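Exo-beta-1,3-galactanase (Bifidobacterium bifidum, PDB 5FLW) probably releases galactose from the non-reducing ends of beta-1,3-galactans, as a family 43 glycoside hydrolase built on a five-bladed beta-propeller fold. Local coordinates at residues G140-E145 with D254-E259. Sequence-based numbering, arbitrary orientation. Where two conformers were deposited one is given.
Sequences GVFQDE and DPYNSE
One face of the Y256 ring is covered by E145, whose CB sits over its centre in a CH-pi contact, 4.0 Å from the centroid and 13° off the ring normal, while Q143 O and a water lie in plane at the ring's edge and F142 CZ also meets the edge, at CE1. In the conformer described, the extended E145 chain runs back along the ring against the tyrosine's own direction, its carboxylate turned 24° from the ring plane. The phenol reaches to the end of strand 139-143, where Y256 OH donates to Q143 O at 2.7 Å from above the carbonyl plane. Behind the ring, D254 shapes the type I turn: its OD1 accepts from Y256 N at 3.0 Å, an Asx turn, and its OD2 from N257 ND2. D144 OD1 receives E145 N at 2.8 Å, and the same carboxylate is held by K195 and Y200. The contact thus ties the edge strand of one propeller blade to a loop of another, across the blade that runs from strand 191-196 to strand 231-232, whose K195 touches Y256. A phenylalanine in place of Y256 would probably leave Q143 O without its hydroxyl donor and the ring less firmly tied to the strand end. In this E145 conformer two waters join OE2 to the D254 carboxylate and a third joins OE1 to N257 ND2, so solvent may ease repulsion between the E145 and D254 carboxylates.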
loop_
_atom_site.group_PDB
_atom_site.type_symbol
_atom_site.label_atom_id
_atom_site.label_comp_id
_atom_site.label_asym_id
_atom_site.label_seq_id
_atom_site.Cartn_x
_atom_site.Cartn_y
_atom_site.Cartn_z
ATOM N N GLY A 140 3.927 -1.622 -3.193
ATOM C CA GLY A 140 3.097 -0.443 -3.335
ATOM C C GLY A 140 3.178 0.030 -4.775
ATOM O O GLY A 140 3.933 -0.526 -5.568
ATOM N N VAL A 141 2.384 1.050 -5.119
ATOM C CA VAL A 141 2.413 1.601 -6.474
ATOM C C VAL A 141 2.555 3.126 -6.458
ATOM O O VAL A 141 2.184 3.813 -5.496
ATOM C CB VAL A 141 1.198 1.170 -7.337
ATOM C CG1 VAL A 141 1.206 -0.356 -7.572
ATOM C CG2 VAL A 141 -0.111 1.637 -6.688
ATOM N N PHE A 142 3.067 3.662 -7.571
ATOM C CA PHE A 142 3.136 5.104 -7.757
ATOM C C PHE A 142 2.987 5.425 -9.247
ATOM O O PHE A 142 3.592 4.771 -10.097
ATOM C CB PHE A 142 4.440 5.690 -7.172
ATOM C CG PHE A 142 4.640 7.160 -7.479
ATOM C CD1 PHE A 142 3.890 8.133 -6.829
ATOM C CD2 PHE A 142 5.565 7.564 -8.430
ATOM C CE1 PHE A 142 4.054 9.463 -7.133
ATOM C CE2 PHE A 142 5.729 8.892 -8.726
ATOM C CZ PHE A 142 4.970 9.845 -8.075
ATOM N N GLN A 143 2.166 6.425 -9.552
ATOM C CA GLN A 143 1.967 6.904 -10.915
ATOM C C GLN A 143 2.406 8.366 -10.981
ATOM O O GLN A 143 1.851 9.220 -10.275
ATOM C CB GLN A 143 0.507 6.747 -11.323
ATOM C CG GLN A 143 0.223 7.151 -12.727
ATOM C CD GLN A 143 -1.175 6.783 -13.136
ATOM O OE1 GLN A 143 -2.161 7.269 -12.554
ATOM N NE2 GLN A 143 -1.283 5.891 -14.118
ATOM N N ASP A 144 3.413 8.643 -11.813
ATOM C CA ASP A 144 4.025 9.962 -11.917
ATOM C C ASP A 144 3.226 10.867 -12.881
ATOM O O ASP A 144 2.306 10.414 -13.584
ATOM C CB ASP A 144 5.495 9.822 -12.324
ATOM C CG ASP A 144 6.391 10.933 -11.763
ATOM O OD1 ASP A 144 5.888 12.000 -11.339
ATOM O OD2 ASP A 144 7.624 10.726 -11.787
ATOM N N GLU A 145 3.614 12.159 -12.902
ATOM C CA GLU A 145 2.859 13.164 -13.649
ATOM C C GLU A 145 2.924 12.927 -15.152
ATOM O O GLU A 145 2.005 13.317 -15.883
ATOM C CB GLU A 145 3.361 14.577 -13.307
ATOM C CG GLU A 145 2.375 15.700 -13.670
ATOM C CD GLU A 145 2.617 16.985 -12.892
ATOM O OE1 GLU A 145 3.693 17.095 -12.266
ATOM O OE2 GLU A 145 1.731 17.871 -12.899
ATOM N N ASP A 254 -4.688 18.778 -7.225
ATOM C CA ASP A 254 -3.443 18.440 -7.908
ATOM C C ASP A 254 -2.686 17.445 -7.039
ATOM O O ASP A 254 -2.116 17.840 -6.007
ATOM C CB ASP A 254 -2.578 19.678 -8.150
ATOM C CG ASP A 254 -1.338 19.367 -8.959
ATOM O OD1 ASP A 254 -1.069 18.165 -9.218
ATOM O OD2 ASP A 254 -0.631 20.330 -9.347
ATOM N N PRO A 255 -2.631 16.173 -7.416
ATOM C CA PRO A 255 -1.959 15.186 -6.545
ATOM C C PRO A 255 -0.466 15.411 -6.407
ATOM O O PRO A 255 0.144 14.851 -5.484
ATOM C CB PRO A 255 -2.281 13.847 -7.212
ATOM C CG PRO A 255 -2.553 14.202 -8.627
ATOM C CD PRO A 255 -3.179 15.566 -8.639
ATOM N N TYR A 256 0.139 16.185 -7.311
ATOM C CA TYR A 256 1.574 16.438 -7.334
ATOM C C TYR A 256 1.973 17.754 -6.672
ATOM O O TYR A 256 3.165 18.031 -6.555
ATOM C CB TYR A 256 2.106 16.337 -8.778
ATOM C CG TYR A 256 1.686 15.030 -9.423
ATOM C CD1 TYR A 256 2.273 13.826 -9.030
ATOM C CD2 TYR A 256 0.675 14.985 -10.397
ATOM C CE1 TYR A 256 1.881 12.628 -9.602
ATOM C CE2 TYR A 256 0.272 13.779 -10.980
ATOM C CZ TYR A 256 0.874 12.610 -10.576
ATOM O OH TYR A 256 0.487 11.396 -11.125
ATOM N N ASN A 257 1.011 18.555 -6.224
ATOM C CA ASN A 257 1.280 19.815 -5.531
ATOM C C ASN A 257 0.197 20.048 -4.486
ATOM O O ASN A 257 -0.413 21.109 -4.410
ATOM C CB ASN A 257 1.392 20.981 -6.512
ATOM C CG ASN A 257 2.645 20.908 -7.331
ATOM O OD1 ASN A 257 3.736 21.140 -6.803
ATOM N ND2 ASN A 257 2.516 20.558 -8.614
ATOM N N SER A 258 -0.031 19.048 -3.654
ATOM C CA SER A 258 -1.118 19.080 -2.697
ATOM C C SER A 258 -0.606 19.662 -1.380
ATOM O O SER A 258 0.581 19.566 -1.054
ATOM C CB SER A 258 -1.687 17.658 -2.551
ATOM O OG SER A 258 -2.619 17.559 -1.486
ATOM N N GLU A 259 -1.503 20.315 -0.648
ATOM C CA GLU A 259 -1.205 20.837 0.682
ATOM C C GLU A 259 -1.764 19.987 1.802
ATOM O O GLU A 259 -1.495 20.278 2.974
ATOM C CB GLU A 259 -1.689 22.287 0.846
ATOM C CG GLU A 259 -1.082 23.309 -0.145
ATOM C CD GLU A 259 0.446 23.527 0.027
ATOM O OE1 GLU A 259 0.972 23.445 1.180
ATOM O OE2 GLU A 259 1.143 23.806 -0.999
HETATM O O HOH W 1 1.032 19.897 -11.697
HETATM O O HOH W 2 -1.097 17.808 -11.835
HETATM O O HOH W 3 4.639 19.226 -10.551
#